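Local coordinates for protein 3-oxo-tetronate kinase (Salmonella typhimurium, PDB 3DQQ) that probably catalyses the ATP-dependent phosphorylation of 3-oxo-tetronate to 3-oxo-tetronate 4-phosphate, as a member of the four-carbon acid sugar kinase family, at residues T124-Y129 with P171-D176; N134-E139 with T151-P156; G165-I170 with Y194-L199; E208-V213 with S224-G229. All blocks are in the same frame, centred on the assembly; numbering follows the deposited sequence.

Contact 1 of 4, residues T124-Y129 with P171-D176; sequences TVYQGY and PAQTLD
Y126 and Q173 supply the hydrogen bond of this surface contact, joining the end of a strand to the first turn of a helix. The amide N of Q173 gives it: NE2 reaches OH of Y126 at 3.1 Å, almost straight (176°), with the hydroxyl lying in the amide plane. Ring and amide are nevertheless turned 56° apart. The bend of the Q173 chain at chi2 (90°) carries the amide back toward the strand. Its other end, OE1, lies 3.3 Å from NE2 of Q127.

Carbon contacts accompany the polar pair. The apolar touch is CB of A172 at the edge of the Y126 ring, 4.2 Å from CD2. CB of P171 makes a van der Waals contact against the amide of Q127, 3.8 Å from its NE2, while CG of Q127 covers part of one face of the Y126 ring.

Y126 to Y129 form a type I' turn closing the hairpin of strands 123-126 and 129-132, and P171 is the N-cap of helix 172-177. D200 joins the two, its OD2 accepting from the backbone N of both Q127 and A172, while helix 204-214 meets A172 through H206.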
loop_
_atom_site.group_PDB
_atom_site.type_symbol
_atom_site.label_atom_id
_atom_site.label_comp_id
_atom_site.label_asym_id
_atom_site.label_seq_id
_atom_site.Cartn_x
_atom_site.Cartn_y
_atom_site.Cartn_z
ATOM N N THR A 124 9.875 13.568 20.626
ATOM C CA THR A 124 10.285 14.318 21.784
ATOM C C THR A 124 9.058 14.588 22.610
ATOM O O THR A 124 7.959 14.509 22.117
ATOM C CB THR A 124 11.089 15.592 21.366
ATOM O OG1 THR A 124 10.341 16.347 20.427
ATOM C CG2 THR A 124 12.456 15.211 20.708
ATOM N N VAL A 125 9.243 14.889 23.872
ATOM C CA VAL A 125 8.146 15.191 24.732
ATOM C C VAL A 125 8.472 16.483 25.480
ATOM O O VAL A 125 9.532 16.591 26.105
ATOM C CB VAL A 125 7.903 14.025 25.750
ATOM C CG1 VAL A 125 6.894 14.455 26.816
ATOM C CG2 VAL A 125 7.479 12.779 25.000
ATOM N N TYR A 126 7.546 17.448 25.448
ATOM C CA TYR A 126 7.723 18.731 26.165
ATOM C C TYR A 126 6.440 19.091 26.888
ATOM O O TYR A 126 5.373 19.047 26.297
ATOM C CB TYR A 126 8.149 19.837 25.201
ATOM C CG TYR A 126 8.354 21.157 25.881
ATOM C CD1 TYR A 126 7.510 22.242 25.642
ATOM C CD2 TYR A 126 9.370 21.330 26.763
ATOM C CE1 TYR A 126 7.686 23.433 26.272
ATOM C CE2 TYR A 126 9.553 22.537 27.403
ATOM C CZ TYR A 126 8.706 23.568 27.153
ATOM O OH TYR A 126 8.920 24.730 27.824
ATOM N N GLN A 127 6.543 19.416 28.168
ATOM C CA GLN A 127 5.390 19.612 29.056
ATOM C C GLN A 127 4.350 18.481 29.044
ATOM O O GLN A 127 3.163 18.686 29.415
ATOM C CB GLN A 127 4.698 20.918 28.751
ATOM C CG GLN A 127 5.612 22.108 28.786
ATOM C CD GLN A 127 6.166 22.418 30.143
ATOM O OE1 GLN A 127 5.551 22.182 31.177
ATOM N NE2 GLN A 127 7.356 22.945 30.144
ATOM N N GLY A 128 4.796 17.294 28.631
ATOM C CA GLY A 128 3.908 16.152 28.538
ATOM C C GLY A 128 3.252 15.915 27.204
ATOM O O GLY A 128 2.534 14.926 27.041
ATOM N N TYR A 129 3.524 16.788 26.246
ATOM C CA TYR A 129 2.956 16.638 24.908
ATOM C C TYR A 129 3.965 15.925 24.025
ATOM O O TYR A 129 5.160 16.198 24.097
ATOM C CB TYR A 129 2.624 17.997 24.295
ATOM C CG TYR A 129 1.549 18.785 25.018
ATOM C CD1 TYR A 129 0.245 18.846 24.534
ATOM C CD2 TYR A 129 1.852 19.503 26.180
ATOM C CE1 TYR A 129 -0.710 19.584 25.175
ATOM C CE2 TYR A 129 0.886 20.238 26.842
ATOM C CZ TYR A 129 -0.388 20.270 26.333
ATOM O OH TYR A 129 -1.333 21.028 26.996
ATOM N N PRO A 171 8.706 18.241 33.615
ATOM C CA PRO A 171 9.159 18.985 32.428
ATOM C C PRO A 171 10.673 19.030 32.206
ATOM O O PRO A 171 11.449 18.957 33.150
ATOM C CB PRO A 171 8.660 20.405 32.710
ATOM C CG PRO A 171 8.600 20.483 34.177
ATOM C CD PRO A 171 8.339 19.127 34.729
ATOM N N ALA A 172 11.060 19.218 30.952
ATOM C CA ALA A 172 12.468 19.392 30.535
ATOM C C ALA A 172 13.269 20.269 31.479
ATOM O O ALA A 172 14.371 19.926 31.920
ATOM C CB ALA A 172 12.507 19.966 29.168
ATOM N N GLN A 173 12.702 21.401 31.832
ATOM C CA GLN A 173 13.406 22.310 32.737
ATOM C C GLN A 173 13.824 21.678 34.063
ATOM O O GLN A 173 14.869 22.047 34.599
ATOM C CB GLN A 173 12.564 23.546 33.003
ATOM C CG GLN A 173 12.510 24.475 31.826
ATOM C CD GLN A 173 11.368 24.215 30.855
ATOM O OE1 GLN A 173 10.565 23.275 31.028
ATOM N NE2 GLN A 173 11.285 25.066 29.803
ATOM N N THR A 174 13.036 20.757 34.622
ATOM C CA THR A 174 13.449 20.090 35.869
ATOM C C THR A 174 14.641 19.151 35.620
ATOM O O THR A 174 15.608 19.115 36.360
ATOM C CB THR A 174 12.310 19.285 36.446
ATOM O OG1 THR A 174 11.192 20.135 36.690
ATOM C CG2 THR A 174 12.717 18.588 37.736
ATOM N N LEU A 175 14.549 18.371 34.559
ATOM C CA LEU A 175 15.644 17.512 34.152
ATOM C C LEU A 175 16.901 18.360 34.029
ATOM O O LEU A 175 17.980 17.951 34.422
ATOM C CB LEU A 175 15.298 16.863 32.809
ATOM C CG LEU A 175 14.667 15.470 32.760
ATOM C CD1 LEU A 175 13.911 15.065 33.967
ATOM C CD2 LEU A 175 13.788 15.387 31.556
ATOM N N ASP A 176 16.745 19.557 33.479
ATOM C CA ASP A 176 17.865 20.472 33.308
ATOM C C ASP A 176 18.408 20.945 34.641
ATOM O O ASP A 176 19.564 21.286 34.742
ATOM C CB ASP A 176 17.471 21.678 32.415
ATOM C CG ASP A 176 17.230 21.273 30.918
ATOM O OD1 ASP A 176 17.884 20.280 30.475
ATOM O OD2 ASP A 176 16.379 21.918 30.200
#

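Contact 2 of 4, residues N134-E139 with T151-P156; sequences NHLLAE and TDSYLP
S153 OG is the polar centre here: it accepts the backbone N-H of A138 at 2.9 Å (N-H...O 160°) and is surrounded by the carbons of three successive residues. CB of L136 comes to 3.3 Å from this OG, and the CB atoms of L137 and A138 also border it. OG lies anti to the carbonyl carbon of S153 (chi1 -47°), beside the backbone N, which brings it to A138 N in the tight bend after strand 135-136. That bend is held by E139 N bonding back to L136 O.

The remaining contacts are van der Waals. L136 meets the serine carbon on carbon, its CD2 3.8 Å from CB of S153. Two others set carbon on backbone: CD1 of L137 lies 3.5 Å from the carbonyl O of D152, and the A138 methyl rests against the T151-D152 peptide, 3.4 Å from C of T151.

CB of D152 is directed away from the contact. Its OD1 receives the N-H of Y154 from above the carboxylate plane, making an Asx turn just before helix 155-160, and its OD2 pairs with R157. H135 and E139 pack on A283 and L286 of the second subunit.

A single side-chain oxygen thus accepts a buried backbone N-H, tying bend and loop directly by one bond among close carbon and peptide contacts; L130 of strand 129-132 is a shared backbone partner of L137 and S153.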
loop_
_atom_site.group_PDB
_atom_site.type_symbol
_atom_site.label_atom_id
_atom_site.label_comp_id
_atom_site.label_asym_id
_atom_site.label_seq_id
_atom_site.Cartn_x
_atom_site.Cartn_y
_atom_site.Cartn_z
ATOM N N ASN A 134 8.475 17.771 13.786
ATOM C CA ASN A 134 8.225 19.142 14.123
ATOM C C ASN A 134 6.808 19.482 14.472
ATOM O O ASN A 134 6.478 20.601 14.609
ATOM C CB ASN A 134 8.754 20.060 13.043
ATOM C CG ASN A 134 8.314 19.670 11.688
ATOM O OD1 ASN A 134 7.995 18.536 11.447
ATOM N ND2 ASN A 134 8.281 20.614 10.790
ATOM N N HIS A 135 5.976 18.489 14.627
ATOM C CA HIS A 135 4.586 18.691 14.934
ATOM C C HIS A 135 4.127 17.827 16.087
ATOM O O HIS A 135 4.692 16.755 16.330
ATOM C CB HIS A 135 3.770 18.335 13.719
ATOM C CG HIS A 135 4.127 19.135 12.504
ATOM N ND1 HIS A 135 3.760 20.460 12.347
ATOM C CD2 HIS A 135 4.834 18.804 11.399
ATOM C CE1 HIS A 135 4.233 20.912 11.199
ATOM N NE2 HIS A 135 4.882 19.924 10.603
ATOM N N LEU A 136 3.101 18.303 16.799
ATOM C CA LEU A 136 2.361 17.480 17.771
ATOM C C LEU A 136 1.864 16.171 17.153
ATOM O O LEU A 136 1.453 16.143 15.991
ATOM C CB LEU A 136 1.160 18.252 18.325
ATOM C CG LEU A 136 1.397 19.441 19.262
ATOM C CD1 LEU A 136 0.088 20.194 19.381
ATOM C CD2 LEU A 136 1.942 19.024 20.647
ATOM N N LEU A 137 1.921 15.097 17.930
ATOM C CA LEU A 137 1.345 13.806 17.554
ATOM C C LEU A 137 0.116 13.927 16.687
ATOM O O LEU A 137 0.046 13.318 15.625
ATOM C CB LEU A 137 0.866 13.049 18.793
ATOM C CG LEU A 137 1.078 11.538 18.935
ATOM C CD1 LEU A 137 0.009 10.974 19.850
ATOM C CD2 LEU A 137 1.158 10.802 17.666
ATOM N N ALA A 138 -0.863 14.695 17.161
ATOM C CA ALA A 138 -2.155 14.680 16.536
ATOM C C ALA A 138 -2.150 15.495 15.248
ATOM O O ALA A 138 -3.107 15.457 14.510
ATOM C CB ALA A 138 -3.225 15.159 17.491
ATOM N N GLU A 139 -1.065 16.191 14.939
ATOM C CA GLU A 139 -0.971 16.909 13.672
ATOM C C GLU A 139 0.078 16.264 12.786
ATOM O O GLU A 139 0.635 16.930 11.902
ATOM C CB GLU A 139 -0.598 18.404 13.905
ATOM C CG GLU A 139 -1.388 19.055 15.024
ATOM C CD GLU A 139 -1.133 20.550 15.228
ATOM O OE1 GLU A 139 -0.139 21.124 14.728
ATOM O OE2 GLU A 139 -1.962 21.152 15.938
ATOM N N THR A 151 -5.518 11.315 17.967
ATOM C CA THR A 151 -6.054 12.643 17.737
ATOM C C THR A 151 -5.871 13.590 18.958
ATOM O O THR A 151 -6.508 14.610 19.048
ATOM C CB THR A 151 -7.549 12.522 17.341
ATOM O OG1 THR A 151 -8.325 12.151 18.484
ATOM C CG2 THR A 151 -7.762 11.489 16.194
ATOM N N ASP A 152 -4.978 13.263 19.882
ATOM C CA ASP A 152 -4.659 14.110 21.038
ATOM C C ASP A 152 -3.174 13.848 21.323
ATOM O O ASP A 152 -2.720 12.733 21.162
ATOM C CB ASP A 152 -5.579 13.756 22.192
ATOM C CG ASP A 152 -5.369 14.607 23.453
ATOM O OD1 ASP A 152 -4.593 15.603 23.499
ATOM O OD2 ASP A 152 -6.019 14.247 24.477
ATOM N N SER A 153 -2.426 14.867 21.706
ATOM C CA SER A 153 -1.008 14.803 21.844
ATOM C C SER A 153 -0.580 14.869 23.291
ATOM O O SER A 153 0.614 14.747 23.569
ATOM C CB SER A 153 -0.348 15.959 21.071
ATOM O OG SER A 153 -0.891 16.079 19.754
ATOM N N TYR A 154 -1.523 15.047 24.218
ATOM C CA TYR A 154 -1.172 15.249 25.622
ATOM C C TYR A 154 -1.157 13.903 26.391
ATOM O O TYR A 154 -2.209 13.287 26.630
ATOM C CB TYR A 154 -2.155 16.203 26.238
ATOM C CG TYR A 154 -1.745 16.718 27.611
ATOM C CD1 TYR A 154 -0.517 17.289 27.815
ATOM C CD2 TYR A 154 -2.608 16.638 28.707
ATOM C CE1 TYR A 154 -0.153 17.752 29.056
ATOM C CE2 TYR A 154 -2.223 17.094 29.972
ATOM C CZ TYR A 154 -1.007 17.654 30.133
ATOM O OH TYR A 154 -0.612 18.142 31.367
ATOM N N LEU A 155 0.039 13.437 26.748
ATOM C CA LEU A 155 0.207 12.072 27.178
ATOM C C LEU A 155 -0.589 11.753 28.428
ATOM O O LEU A 155 -1.261 10.728 28.501
ATOM C CB LEU A 155 1.684 11.747 27.337
ATOM C CG LEU A 155 2.427 11.477 26.009
ATOM C CD1 LEU A 155 3.958 11.691 26.160
ATOM C CD2 LEU A 155 2.104 10.089 25.470
ATOM N N PRO A 156 -0.603 12.658 29.389
ATOM C CA PRO A 156 -1.427 12.386 30.565
ATOM C C PRO A 156 -2.916 12.185 30.291
ATOM O O PRO A 156 -3.549 11.417 30.995
ATOM C CB PRO A 156 -1.225 13.642 31.437
ATOM C CG PRO A 156 -0.037 14.253 30.975
ATOM C CD PRO A 156 0.053 13.963 29.502
#

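Contact 3 of 4, residues G165-I170 with Y194-L199; sequences GRCGVI and YRYAVL
Two neighbouring parallel strands, 167-170 and 196-199, pair here at the edge of the sheet in the sugar-binding N-terminal domain, where 167-170 is the outermost strand within the chain. C167, G168, V169 and I170 bridge Y196, A197, V198 and L199 in turn. The backbone bonds run G168 N to Y196 O, V198 N to G168 O and, shortest, I170 N to V198 O (2.7 Å). Before the strands, R166 O takes weak bonds from the N atoms of R195 and Y196, and G165 N donates to Y196 OH at 2.9 Å; that hydroxyl also bonds D101.

R166 folds its guanidinium over one face of the Y194 ring as a cation-pi pair, CZ 4.4 Å from the centroid and 8° off the normal, with the planes 43° apart. A bend at chi3 (-64°) brings it there.

On the C167 and V198 face, which P156 and L155 of helix 155-160 cover, SG of C167 touches CG2 of V198 at 3.7 Å. On the other, I170 and L199 lie side by side, CG1 to CD1 3.8 Å, and I170 and A197 meet helix 179-191. A parallel sheet covered by helices on both faces is the hallmark of an alpha/beta fold.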
loop_
_atom_site.group_PDB
_atom_site.type_symbol
_atom_site.label_atom_id
_atom_site.label_comp_id
_atom_site.label_asym_id
_atom_site.label_seq_id
_atom_site.Cartn_x
_atom_site.Cartn_y
_atom_site.Cartn_z
ATOM N N GLY A 165 -5.494 5.682 37.170
ATOM C CA GLY A 165 -5.074 6.755 38.063
ATOM C C GLY A 165 -4.833 8.085 37.384
ATOM O O GLY A 165 -5.099 8.279 36.199
ATOM N N ARG A 166 -4.274 8.993 38.161
ATOM C CA ARG A 166 -3.913 10.314 37.686
ATOM C C ARG A 166 -2.482 10.352 37.281
ATOM O O ARG A 166 -1.617 9.753 37.935
ATOM C CB ARG A 166 -4.135 11.331 38.769
ATOM C CG ARG A 166 -5.575 11.423 39.086
ATOM C CD ARG A 166 -5.878 12.698 39.853
ATOM N NE ARG A 166 -5.195 12.689 41.150
ATOM C CZ ARG A 166 -4.346 13.615 41.606
ATOM N NH1 ARG A 166 -4.019 14.709 40.873
ATOM N NH2 ARG A 166 -3.814 13.408 42.821
ATOM N N CYS A 167 -2.236 11.111 36.234
ATOM C CA CYS A 167 -0.955 11.166 35.582
ATOM C C CYS A 167 -0.333 12.559 35.585
ATOM O O CYS A 167 -0.955 13.472 35.186
ATOM C CB CYS A 167 -1.180 10.749 34.151
ATOM S SG CYS A 167 0.331 10.642 33.240
ATOM N N GLY A 168 0.910 12.690 36.008
ATOM C CA GLY A 168 1.601 13.975 36.141
ATOM C C GLY A 168 2.633 14.170 35.067
ATOM O O GLY A 168 2.668 13.419 34.142
ATOM N N VAL A 169 3.450 15.204 35.181
ATOM C CA VAL A 169 4.476 15.551 34.192
ATOM C C VAL A 169 5.753 16.022 34.888
ATOM O O VAL A 169 5.674 16.701 35.858
ATOM C CB VAL A 169 4.007 16.658 33.206
ATOM C CG1 VAL A 169 5.123 16.985 32.214
ATOM C CG2 VAL A 169 2.757 16.224 32.450
ATOM N N ILE A 170 6.928 15.595 34.429
ATOM C CA ILE A 170 8.194 16.200 34.827
ATOM C C ILE A 170 8.701 16.928 33.593
ATOM O O ILE A 170 9.091 16.319 32.634
ATOM C CB ILE A 170 9.249 15.165 35.274
ATOM C CG1 ILE A 170 8.710 14.295 36.402
ATOM C CG2 ILE A 170 10.544 15.848 35.727
ATOM C CD1 ILE A 170 8.487 14.994 37.656
ATOM N N TYR A 194 -0.516 11.181 42.347
ATOM C CA TYR A 194 -0.425 10.654 40.976
ATOM C C TYR A 194 0.067 9.198 40.989
ATOM O O TYR A 194 0.936 8.884 41.767
ATOM C CB TYR A 194 0.524 11.503 40.174
ATOM C CG TYR A 194 0.020 12.870 39.943
ATOM C CD1 TYR A 194 -0.736 13.145 38.828
ATOM C CD2 TYR A 194 0.298 13.908 40.825
ATOM C CE1 TYR A 194 -1.204 14.393 38.587
ATOM C CE2 TYR A 194 -0.174 15.166 40.593
ATOM C CZ TYR A 194 -0.929 15.383 39.473
ATOM O OH TYR A 194 -1.426 16.597 39.171
ATOM N N ARG A 195 -0.534 8.321 40.179
ATOM C CA ARG A 195 0.019 6.982 39.905
ATOM C C ARG A 195 1.168 6.982 38.920
ATOM O O ARG A 195 1.912 6.013 38.890
ATOM C CB ARG A 195 -0.946 6.114 39.116
ATOM C CG ARG A 195 -2.047 5.477 39.772
ATOM C CD ARG A 195 -1.730 4.109 40.155
ATOM N NE ARG A 195 -2.221 2.983 39.380
ATOM C CZ ARG A 195 -2.049 1.756 39.901
ATOM N NH1 ARG A 195 -1.501 1.629 41.099
ATOM N NH2 ARG A 195 -2.396 0.641 39.291
ATOM N N TYR A 196 1.166 7.926 37.979
ATOM C CA TYR A 196 2.144 7.911 36.911
ATOM C C TYR A 196 2.681 9.304 36.649
ATOM O O TYR A 196 2.045 10.313 37.002
ATOM C CB TYR A 196 1.568 7.373 35.598
ATOM C CG TYR A 196 0.319 6.543 35.703
ATOM C CD1 TYR A 196 0.377 5.178 35.882
ATOM C CD2 TYR A 196 -0.947 7.135 35.594
ATOM C CE1 TYR A 196 -0.789 4.420 35.965
ATOM C CE2 TYR A 196 -2.130 6.368 35.694
ATOM C CZ TYR A 196 -2.046 5.015 35.887
ATOM O OH TYR A 196 -3.211 4.266 35.978
ATOM N N ALA A 197 3.841 9.352 36.002
ATOM C CA ALA A 197 4.490 10.621 35.676
ATOM C C ALA A 197 5.049 10.499 34.295
ATOM O O ALA A 197 5.810 9.578 34.043
ATOM C CB ALA A 197 5.608 10.923 36.671
ATOM N N VAL A 198 4.661 11.399 33.399
ATOM C CA VAL A 198 5.266 11.493 32.087
ATOM C C VAL A 198 6.538 12.291 32.232
ATOM O O VAL A 198 6.602 13.286 32.973
ATOM C CB VAL A 198 4.351 12.194 31.068
ATOM C CG1 VAL A 198 5.072 12.373 29.690
ATOM C CG2 VAL A 198 3.088 11.393 30.866
ATOM N N LEU A 199 7.566 11.852 31.526
ATOM C CA LEU A 199 8.902 12.470 31.599
ATOM C C LEU A 199 9.291 13.105 30.259
ATOM O O LEU A 199 9.238 12.450 29.212
ATOM C CB LEU A 199 9.919 11.388 31.952
ATOM C CG LEU A 199 10.212 11.081 33.416
ATOM C CD1 LEU A 199 8.951 11.161 34.214
ATOM C CD2 LEU A 199 10.935 9.707 33.514
#

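Contact 4 of 4, residues E208-V213 with S224-G229; sequences EIQGEV and SGLAMG
L226 and G229, one helical turn apart, give helix 224-235 its touching surface, and G211 and Q210 receive them on helix 204-214. The helix axes come within 7.6 Å and cross at -66°, with no hydrogen bond between the segments.

At the crossing, glycine meets glycine. The CA atoms of G211 and G229 are 4.2 Å apart. The carbonyl O of G229 packs directly on CA of G211, at 3.6 Å, with no side chain of G211 between it and the other helix. With no side chain on G229 either, the backbone of E208 comes close, its CA 4.3 Å from that of G229. Backbone therefore rests directly on backbone.

L226 fills the flank beside the glycines. Its CG is held trans to the backbone N (chi1 -179°), which swings CD1 across to the other helix. That methyl touches three groups: the backbone N of G211, CB of Q210 and, closest, OE1 of Q210 at 3.5 Å. Q210 runs out extended beyond CG, and its amide is engaged elsewhere, OE1 with S115 OG and NE2 weakly with D200 O.

CB of E208 is directed away from the 224-229 segment, yet its OE1 pairs with R232, further along helix 224-235. This is a glycine-mediated close helix crossing, here between two helices linked through strand 219-222 in the alpha/beta N-terminal domain.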
loop_
_atom_site.group_PDB
_atom_site.type_symbol
_atom_site.label_atom_id
_atom_site.label_comp_id
_atom_site.label_asym_id
_atom_site.label_seq_id
_atom_site.Cartn_x
_atom_site.Cartn_y
_atom_site.Cartn_z
ATOM N N GLU A 208 19.593 10.422 29.522
ATOM C CA GLU A 208 20.654 9.999 30.410
ATOM C C GLU A 208 20.335 10.398 31.836
ATOM O O GLU A 208 20.576 9.636 32.764
ATOM C CB GLU A 208 21.981 10.585 29.999
ATOM C CG GLU A 208 22.537 10.058 28.667
ATOM C CD GLU A 208 23.904 10.699 28.279
ATOM O OE1 GLU A 208 24.756 9.999 27.677
ATOM O OE2 GLU A 208 24.142 11.903 28.593
ATOM N N ILE A 209 19.773 11.586 32.020
ATOM C CA ILE A 209 19.393 12.033 33.361
ATOM C C ILE A 209 18.279 11.137 33.920
ATOM O O ILE A 209 18.272 10.790 35.093
ATOM C CB ILE A 209 18.954 13.508 33.339
ATOM C CG1 ILE A 209 20.154 14.386 32.978
ATOM C CG2 ILE A 209 18.381 13.936 34.685
ATOM C CD1 ILE A 209 19.808 15.775 32.391
ATOM N N GLN A 210 17.330 10.754 33.075
ATOM C CA GLN A 210 16.223 9.937 33.550
ATOM C C GLN A 210 16.782 8.601 34.006
ATOM O O GLN A 210 16.440 8.121 35.086
ATOM C CB GLN A 210 15.189 9.710 32.463
ATOM C CG GLN A 210 14.340 10.892 32.033
ATOM C CD GLN A 210 13.473 10.515 30.813
ATOM O OE1 GLN A 210 13.203 9.333 30.614
ATOM N NE2 GLN A 210 13.029 11.501 30.016
ATOM N N GLY A 211 17.661 8.034 33.166
ATOM C CA GLY A 211 18.345 6.787 33.446
ATOM C C GLY A 211 19.020 6.860 34.774
ATOM O O GLY A 211 18.949 5.949 35.569
ATOM N N GLU A 212 19.654 7.971 35.044
ATOM C CA GLU A 212 20.358 8.115 36.286
ATOM C C GLU A 212 19.419 8.211 37.483
ATOM O O GLU A 212 19.738 7.755 38.561
ATOM C CB GLU A 212 21.228 9.360 36.227
ATOM C CG GLU A 212 22.193 9.490 37.420
ATOM C CD GLU A 212 23.346 10.456 37.132
ATOM O OE1 GLU A 212 23.480 10.853 35.925
ATOM O OE2 GLU A 212 24.117 10.817 38.095
ATOM N N VAL A 213 18.272 8.848 37.289
ATOM C CA VAL A 213 17.310 9.015 38.369
ATOM C C VAL A 213 16.643 7.660 38.658
ATOM O O VAL A 213 16.463 7.312 39.807
ATOM C CB VAL A 213 16.264 10.091 38.004
ATOM C CG1 VAL A 213 15.173 10.139 39.021
ATOM C CG2 VAL A 213 16.949 11.442 37.836
ATOM N N SER A 224 12.152 3.042 23.555
ATOM C CA SER A 224 13.546 2.646 23.622
ATOM C C SER A 224 14.476 3.685 24.211
ATOM O O SER A 224 15.586 3.348 24.618
ATOM C CB SER A 224 14.053 2.340 22.221
ATOM O OG SER A 224 13.409 1.196 21.683
ATOM N N GLY A 225 14.066 4.948 24.249
ATOM C CA GLY A 225 14.971 6.011 24.717
ATOM C C GLY A 225 15.458 5.892 26.152
ATOM O O GLY A 225 16.654 6.009 26.436
ATOM N N LEU A 226 14.533 5.671 27.071
ATOM C CA LEU A 226 14.893 5.520 28.482
ATOM C C LEU A 226 15.801 4.328 28.678
ATOM O O LEU A 226 16.694 4.391 29.512
ATOM C CB LEU A 226 13.644 5.389 29.345
ATOM C CG LEU A 226 13.843 5.257 30.839
ATOM C CD1 LEU A 226 14.839 6.298 31.424
ATOM C CD2 LEU A 226 12.447 5.244 31.543
ATOM N N ALA A 227 15.584 3.244 27.926
ATOM C CA ALA A 227 16.450 2.052 28.039
ATOM C C ALA A 227 17.894 2.423 27.760
ATOM O O ALA A 227 18.827 2.003 28.435
ATOM C CB ALA A 227 16.001 0.949 27.095
ATOM N N MET A 228 18.084 3.227 26.742
ATOM C CA MET A 228 19.423 3.716 26.443
ATOM C C MET A 228 20.012 4.402 27.668
ATOM O O MET A 228 21.147 4.178 28.038
ATOM C CB MET A 228 19.381 4.661 25.238
ATOM C CG MET A 228 20.737 5.253 24.911
ATOM S SD MET A 228 20.570 6.881 24.120
ATOM C CE MET A 228 19.578 6.529 22.624
ATOM N N GLY A 229 19.210 5.221 28.323
ATOM C CA GLY A 229 19.670 5.955 29.496
ATOM C C GLY A 229 19.981 5.045 30.648
ATOM O O GLY A 229 20.940 5.290 31.368
#

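Overall arrangement
All four contacts lie in the sugar-binding N-terminal domain, away from the predicted ATP sites. Contacts 1, 2 and 3 cluster with centres 13 to 17 Å apart. Contact 1 joins the small antiparallel sheet of 123-126, 129-132 and 135-136 to helix 172-177, which directly follows edge strand 167-170 of contact 3; contact 2 falls between its two segments in the chain and shares that small sheet. Helix 155-160 packs P156 on C167 and V169. Contact 4 follows in the chain, its centre about 22 Å from that of contact 2, nearest atoms about 10 Å apart, but L199 meets Q210 and L175 meets I209. Together they join the small sheet, the sheet edge and the helices into one continuous packed region.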